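Local coordinates for protein tyrocidine synthetase 3 (Brevibacillus brevis, PDB 2JGP) that joins a peptidyl carrier domain to a condensation domain of a nonribosomal peptide synthetase and probably forms a peptide bond during assembly of the antibiotic tyrocidine, at residues Ala16-Trp19 with Glu20-Asn24; Thr470-Glu474 with Glu475-Gly479; Ala362-Glu365 with Pro366-Gly369. One frame throughout, in Å; residues are numbered along the deposited sequence.

Contact 1 (Ala16-Trp19 with Glu20-Asn24)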
loop_
_atom_site.group_PDB
_atom_site.type_symbol
_atom_site.label_atom_id
_atom_site.label_comp_id
_atom_site.label_asym_id
_atom_site.label_seq_id
_atom_site.Cartn_x
_atom_site.Cartn_y
_atom_site.Cartn_z
ATOM N N ALA A 16 5.117 0.522 -21.574
ATOM C CA ALA A 16 4.602 -0.656 -22.266
ATOM C C ALA A 16 3.237 -0.368 -22.860
ATOM O O ALA A 16 2.961 -0.755 -23.985
ATOM C CB ALA A 16 4.529 -1.838 -21.318
ATOM N N GLN A 17 2.394 0.309 -22.079
ATOM C CA GLN A 17 1.059 0.734 -22.513
ATOM C C GLN A 17 1.124 1.638 -23.745
ATOM O O GLN A 17 0.382 1.439 -24.707
ATOM C CB GLN A 17 0.348 1.433 -21.343
ATOM C CG GLN A 17 -0.752 2.446 -21.691
ATOM C CD GLN A 17 -0.316 3.915 -21.514
ATOM O OE1 GLN A 17 0.488 4.278 -20.617
ATOM N NE2 GLN A 17 -0.859 4.765 -22.361
ATOM N N VAL A 18 2.008 2.629 -23.709
ATOM C CA VAL A 18 2.204 3.524 -24.840
ATOM C C VAL A 18 2.716 2.787 -26.089
ATOM O O VAL A 18 2.219 3.026 -27.186
ATOM C CB VAL A 18 3.131 4.707 -24.477
ATOM C CG1 VAL A 18 3.554 5.461 -25.726
ATOM C CG2 VAL A 18 2.412 5.658 -23.500
ATOM N N TRP A 19 3.681 1.882 -25.924
ATOM C CA TRP A 19 4.204 1.124 -27.068
ATOM C C TRP A 19 3.117 0.273 -27.723
ATOM O O TRP A 19 3.043 0.190 -28.945
ATOM C CB TRP A 19 5.346 0.204 -26.650
ATOM C CG TRP A 19 6.649 0.887 -26.369
ATOM C CD1 TRP A 19 6.839 2.192 -25.995
ATOM C CD2 TRP A 19 7.948 0.281 -26.384
ATOM N NE1 TRP A 19 8.172 2.432 -25.795
ATOM C CE2 TRP A 19 8.877 1.278 -26.027
ATOM C CE3 TRP A 19 8.414 -1.008 -26.672
ATOM C CZ2 TRP A 19 10.252 1.030 -25.946
ATOM C CZ3 TRP A 19 9.781 -1.254 -26.591
ATOM C CH2 TRP A 19 10.681 -0.238 -26.229
ATOM N N GLU A 20 2.298 -0.376 -26.902
ATOM C CA GLU A 20 1.192 -1.196 -27.406
ATOM C C GLU A 20 0.236 -0.375 -28.270
ATOM O O GLU A 20 -0.169 -0.814 -29.343
ATOM C CB GLU A 20 0.432 -1.839 -26.248
ATOM C CG GLU A 20 1.222 -2.929 -25.543
ATOM C CD GLU A 20 0.629 -3.328 -24.202
ATOM O OE1 GLU A 20 1.112 -4.325 -23.625
ATOM O OE2 GLU A 20 -0.315 -2.656 -23.729
ATOM N N GLN A 21 -0.106 0.820 -27.803
ATOM C CA GLN A 21 -0.981 1.716 -28.562
ATOM C C GLN A 21 -0.337 2.204 -29.856
ATOM O O GLN A 21 -0.955 2.152 -30.928
ATOM C CB GLN A 21 -1.377 2.917 -27.705
ATOM C CG GLN A 21 -2.261 2.561 -26.514
ATOM C CD GLN A 21 -3.518 1.802 -26.916
ATOM O OE1 GLN A 21 -3.808 0.730 -26.378
ATOM N NE2 GLN A 21 -4.261 2.345 -27.874
ATOM N N VAL A 22 0.902 2.673 -29.755
ATOM C CA VAL A 22 1.599 3.239 -30.909
ATOM C C VAL A 22 1.925 2.170 -31.960
ATOM O O VAL A 22 1.711 2.386 -33.157
ATOM C CB VAL A 22 2.898 3.950 -30.485
ATOM C CG1 VAL A 22 3.754 4.280 -31.713
ATOM C CG2 VAL A 22 2.572 5.212 -29.681
ATOM N N LEU A 23 2.428 1.024 -31.507
ATOM C CA LEU A 23 2.807 -0.064 -32.416
ATOM C C LEU A 23 1.639 -0.954 -32.843
ATOM O O LEU A 23 1.758 -1.688 -33.828
ATOM C CB LEU A 23 3.893 -0.944 -31.793
ATOM C CG LEU A 23 5.258 -0.296 -31.563
ATOM C CD1 LEU A 23 6.169 -1.241 -30.797
ATOM C CD2 LEU A 23 5.891 0.106 -32.894
ATOM N N ASN A 24 0.527 -0.889 -32.109
ATOM C CA ASN A 24 -0.584 -1.827 -32.277
ATOM C C ASN A 24 -0.089 -3.266 -32.146
ATOM O O ASN A 24 -0.351 -4.112 -32.994
ATOM C CB ASN A 24 -1.309 -1.616 -33.617
ATOM C CG ASN A 24 -2.562 -2.474 -33.747
ATOM O OD1 ASN A 24 -3.141 -2.898 -32.746
ATOM N ND2 ASN A 24 -2.971 -2.750 -34.981
#
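Val18 and Val22 sit one turn apart on helix 10-23 of the peptidyl carrier domain, their side chains side by side and pointing the same way, with Val18 CG1 4.1 Å from Val22 CG2. Both valines hold CG1 opposite the backbone N (chi1 168° in each), which sends CG1 of Val18 forward along the helix and CG2 of Val22 back to meet it. This pair faces helix 41-55, where Val18 packs on Ser50 and Met51 and Val22 touches Arg43. Trp19 and Leu23 repeat the spacing more loosely, Trp19 CB lying 4.5 Å from Leu23 CD1. The indole of Trp19 meets the ring of Phe34 edge-to-face, and Leu23 also packs on Phe34. Glu20 lies back over the preceding turn: its CG is 3.2 Å from Ala16 O, and the extended chain beyond it carries OE1 to a hydrogen bond from Val28 N, tying the helix to the loop that follows. The backbone evidence for a regular helix is a run of four i to i+4 bonds. The shortest of them is Leu23 N to Trp19 O at 2.8 Å, with an N-H...O angle of 161°.

Contact 2 (Thr470-Glu474 with Glu475-Gly479)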
loop_
_atom_site.group_PDB
_atom_site.type_symbol
_atom_site.label_atom_id
_atom_site.label_comp_id
_atom_site.label_asym_id
_atom_site.label_seq_id
_atom_site.Cartn_x
_atom_site.Cartn_y
_atom_site.Cartn_z
ATOM N N THR A 470 -1.524 -14.206 2.437
ATOM C CA THR A 470 -0.151 -14.139 2.936
ATOM C C THR A 470 0.615 -15.407 2.564
ATOM O O THR A 470 0.208 -16.512 2.921
ATOM C CB THR A 470 -0.122 -13.950 4.466
ATOM O OG1 THR A 470 -0.853 -12.767 4.812
ATOM C CG2 THR A 470 1.308 -13.823 4.972
ATOM N N GLU A 471 1.721 -15.234 1.843
ATOM C CA GLU A 471 2.572 -16.354 1.452
ATOM C C GLU A 471 3.517 -16.680 2.605
ATOM O O GLU A 471 4.453 -15.930 2.869
ATOM C CB GLU A 471 3.346 -16.013 0.177
ATOM C CG GLU A 471 4.100 -17.188 -0.417
ATOM C CD GLU A 471 4.040 -17.224 -1.934
ATOM O OE1 GLU A 471 4.430 -16.230 -2.589
ATOM O OE2 GLU A 471 3.601 -18.259 -2.470
ATOM N N GLU A 472 3.263 -17.799 3.283
ATOM C CA GLU A 472 3.893 -18.096 4.581
ATOM C C GLU A 472 5.090 -19.048 4.533
ATOM O O GLU A 472 5.598 -19.436 5.586
ATOM C CB GLU A 472 2.840 -18.640 5.564
ATOM C CG GLU A 472 2.005 -17.560 6.243
ATOM C CD GLU A 472 2.761 -16.795 7.325
ATOM O OE1 GLU A 472 3.967 -17.058 7.531
ATOM O OE2 GLU A 472 2.140 -15.926 7.976
ATOM N N ARG A 473 5.534 -19.403 3.326
ATOM C CA ARG A 473 6.717 -20.258 3.079
ATOM C C ARG A 473 6.330 -21.716 2.791
ATOM O O ARG A 473 6.816 -22.301 1.824
ATOM C CB ARG A 473 7.797 -20.156 4.186
ATOM C CG ARG A 473 7.784 -21.255 5.267
ATOM C CD ARG A 473 8.517 -20.830 6.533
ATOM N NE ARG A 473 8.357 -21.819 7.600
ATOM C CZ ARG A 473 8.745 -21.651 8.866
ATOM N NH1 ARG A 473 9.330 -20.520 9.259
ATOM N NH2 ARG A 473 8.545 -22.623 9.752
ATOM N N GLU A 474 5.452 -22.288 3.613
ATOM C CA GLU A 474 4.962 -23.650 3.389
ATOM C C GLU A 474 3.526 -23.670 2.851
ATOM O O GLU A 474 2.979 -24.737 2.598
ATOM C CB GLU A 474 5.109 -24.526 4.649
ATOM C CG GLU A 474 4.152 -24.241 5.806
ATOM C CD GLU A 474 4.561 -23.034 6.628
ATOM O OE1 GLU A 474 4.980 -23.215 7.792
ATOM O OE2 GLU A 474 4.470 -21.905 6.102
ATOM N N GLU A 475 2.923 -22.490 2.697
ATOM C CA GLU A 475 1.671 -22.329 1.949
ATOM C C GLU A 475 1.230 -20.871 1.945
ATOM O O GLU A 475 1.707 -20.062 2.738
ATOM C CB GLU A 475 0.539 -23.189 2.528
ATOM C CG GLU A 475 0.295 -22.998 4.020
ATOM C CD GLU A 475 -0.921 -23.753 4.522
ATOM O OE1 GLU A 475 -1.712 -24.257 3.697
ATOM O OE2 GLU A 475 -1.088 -23.842 5.755
ATOM N N MET A 476 0.317 -20.549 1.037
ATOM C CA MET A 476 -0.401 -19.290 1.085
ATOM C C MET A 476 -1.544 -19.452 2.085
ATOM O O MET A 476 -2.246 -20.462 2.066
ATOM C CB MET A 476 -0.959 -18.946 -0.295
ATOM C CG MET A 476 -1.672 -17.608 -0.368
ATOM S SD MET A 476 -2.659 -17.447 -1.864
ATOM C CE MET A 476 -3.969 -18.625 -1.535
ATOM N N THR A 477 -1.711 -18.468 2.966
ATOM C CA THR A 477 -2.837 -18.447 3.892
ATOM C C THR A 477 -3.795 -17.335 3.495
ATOM O O THR A 477 -3.378 -16.307 2.959
ATOM C CB THR A 477 -2.386 -18.217 5.341
ATOM O OG1 THR A 477 -1.777 -16.929 5.454
ATOM C CG2 THR A 477 -1.400 -19.293 5.775
ATOM N N ILE A 478 -5.076 -17.565 3.763
ATOM C CA ILE A 478 -6.144 -16.631 3.439
ATOM C C ILE A 478 -6.742 -16.108 4.742
ATOM O O ILE A 478 -7.258 -16.886 5.544
ATOM C CB ILE A 478 -7.235 -17.335 2.591
ATOM C CG1 ILE A 478 -6.670 -17.714 1.221
ATOM C CG2 ILE A 478 -8.453 -16.442 2.397
ATOM C CD1 ILE A 478 -6.250 -16.520 0.387
ATOM N N GLY A 479 -6.644 -14.795 4.952
ATOM C CA GLY A 479 -7.189 -14.146 6.144
ATOM C C GLY A 479 -8.344 -13.228 5.781
ATOM O O GLY A 479 -8.291 -12.529 4.765
HETATM O O HOH W 1 -3.322 -13.831 5.243
#
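Thr470 O takes two hydrogen bonds from Thr477 across the ladder. The backbone N of Thr477 reaches it at 2.7 Å with an almost straight N-H...O angle of 174°, while Thr477 OG1 donates at 3.2 Å from the other face of the carbonyl plane. The hydroxyl can do this because chi1 of 63° sets OG1 between the backbone N and the carbonyl carbon of its own residue. Met476 CA adds a CA-H...O contact to the same oxygen at 3.4 Å. In return Thr470 N donates to Thr477 O at 2.9 Å, lying in the carbonyl plane, so this antiparallel pair is bonded in both directions. A water bonded to Thr470 OG1 at 2.7 Å also donates weakly to Thr477 O. Nearer the turn, Glu472 N bonds Glu475 O at 2.8 Å, and the side chain of Glu472 slants across Thr477, CG being 3.8 Å from Thr477 CG2. Arg473 N and Glu475 N are buried here without a partner in the model.

Further out, the acidic ends are held by other parts of the domain: Glu472 OE1 by Ser437, Glu475 OE1 by Gly311 N and Glu471 OE2 by His319. Met476, beside Glu471 in the non-hydrogen-bonded pair, gives its N to Thr315 OG1 and packs on Leu318 of helix 312-325. Together these contacts close the beta hairpin of strands 465-471 and 476-483, two neighbours in a mixed sheet of the condensation domain.

Contact 3 (Ala362-Glu365 with Pro366-Gly369)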
loop_
_atom_site.group_PDB
_atom_site.type_symbol
_atom_site.label_atom_id
_atom_site.label_comp_id
_atom_site.label_asym_id
_atom_site.label_seq_id
_atom_site.Cartn_x
_atom_site.Cartn_y
_atom_site.Cartn_z
ATOM N N ALA A 362 12.828 4.269 -6.236
ATOM C CA ALA A 362 13.882 3.810 -5.333
ATOM C C ALA A 362 14.081 4.755 -4.146
ATOM O O ALA A 362 14.188 4.311 -3.008
ATOM C CB ALA A 362 15.195 3.652 -6.102
ATOM N N ASP A 363 14.112 6.057 -4.421
ATOM C CA ASP A 363 14.415 7.068 -3.401
ATOM C C ASP A 363 13.358 7.182 -2.301
ATOM O O ASP A 363 13.646 7.692 -1.220
ATOM C CB ASP A 363 14.636 8.443 -4.052
ATOM C CG ASP A 363 15.949 8.534 -4.823
ATOM O OD1 ASP A 363 16.082 9.469 -5.640
ATOM O OD2 ASP A 363 16.847 7.686 -4.625
ATOM N N LEU A 364 12.137 6.726 -2.578
ATOM C CA LEU A 364 11.068 6.747 -1.586
ATOM C C LEU A 364 11.063 5.517 -0.677
ATOM O O LEU A 364 10.440 5.541 0.382
ATOM C CB LEU A 364 9.702 6.877 -2.270
ATOM C CG LEU A 364 9.480 8.103 -3.160
ATOM C CD1 LEU A 364 8.043 8.123 -3.664
ATOM C CD2 LEU A 364 9.809 9.406 -2.432
ATOM N N GLU A 365 11.750 4.451 -1.082
ATOM C CA GLU A 365 11.685 3.175 -0.364
ATOM C C GLU A 365 12.198 3.205 1.093
ATOM O O GLU A 365 11.616 2.534 1.953
ATOM C CB GLU A 365 12.389 2.065 -1.170
ATOM C CG GLU A 365 11.670 1.724 -2.486
ATOM C CD GLU A 365 12.444 0.752 -3.371
ATOM O OE1 GLU A 365 12.089 0.619 -4.566
ATOM O OE2 GLU A 365 13.414 0.134 -2.884
ATOM N N PRO A 366 13.272 3.974 1.380
ATOM C CA PRO A 366 13.841 3.953 2.730
ATOM C C PRO A 366 13.304 5.032 3.673
ATOM O O PRO A 366 13.741 5.101 4.822
ATOM C CB PRO A 366 15.327 4.193 2.463
ATOM C CG PRO A 366 15.343 5.095 1.264
ATOM C CD PRO A 366 14.052 4.863 0.499
ATOM N N ILE A 367 12.361 5.847 3.203
ATOM C CA ILE A 367 11.899 7.009 3.951
ATOM C C ILE A 367 10.840 6.633 4.987
ATOM O O ILE A 367 9.915 5.877 4.704
ATOM C CB ILE A 367 11.318 8.088 3.007
ATOM C CG1 ILE A 367 12.367 8.528 1.975
ATOM C CG2 ILE A 367 10.814 9.294 3.801
ATOM C CD1 ILE A 367 11.893 9.633 1.055
ATOM N N VAL A 368 10.976 7.179 6.191
ATOM C CA VAL A 368 9.932 7.083 7.203
ATOM C C VAL A 368 8.890 8.196 6.975
ATOM O O VAL A 368 9.205 9.380 7.017
ATOM C CB VAL A 368 10.550 7.160 8.616
ATOM C CG1 VAL A 368 9.474 7.203 9.694
ATOM C CG2 VAL A 368 11.508 5.973 8.827
ATOM N N GLY A 369 7.651 7.803 6.713
ATOM C CA GLY A 369 6.596 8.759 6.385
ATOM C C GLY A 369 5.341 8.053 5.917
ATOM O O GLY A 369 5.301 6.817 5.834
#
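Leu364 O is approached by two donors, both weakly bound: Ile367 N at 3.4 Å, with an N-H...O angle of 164°, and NH1 of Arg359. The first bond closes a type I beta turn, Leu364 to Ile367, in the loop between strands 350-356 and 373-379 of the condensation domain. The same NH1 also bonds Ile367 O, so one nitrogen reaches the carbonyls of the first and last residues of the turn.

The turn grows out of a short 3-10 segment, residues 362-364, consistent with the i+3 to i hydrogen bond from Glu365 N to Ala362 O at 3.1 Å. Pro366 has no N-H with which to carry the pattern on. Its CD instead lies near two carbonyl oxygens of that segment, 3.3 Å from Asp363 O and 3.6 Å from Ala362 O. Pro366 packs on Leu249, and Asp363 OD1 makes a salt bridge to Arg250, so the loop is fixed to the neighbouring 249-250 region.

Beyond the turn the chain is pinned through its carbonyls, Val368 O by Ser149 OG and Gly369 O by Ser229 OG. The apolar contact is between buried side chains: those of Leu364 and Ile367 meet at a slant, CD2 of the leucine 4.1 Å from CD1 of the isoleucine. With chi1 at -58°, Ile367 swings CG1 back over the 3-10 segment, and its CD1 comes to rest 3.5 Å from Asp363 O.

How the contacts relate
The three contacts are separate local features of a two-domain chain, and none touches another. Contact 1 belongs to the carrier domain; contacts 2 and 3 belong to the condensation domain, about 27 Å apart between centres. From contact 1, the nearest atoms of contact 3 are about 18 Å away and those of contact 2 about 24 Å. Contact 1 is the one near the bound sodium ion, which lies about 4 Å from the side chain of Gln17 and has Gln396 and Asp400 as its site residues. Contact 3 is tied through Ser229 to helix 227-241, which begins at the end of the HHxxxDG signature of condensation domains.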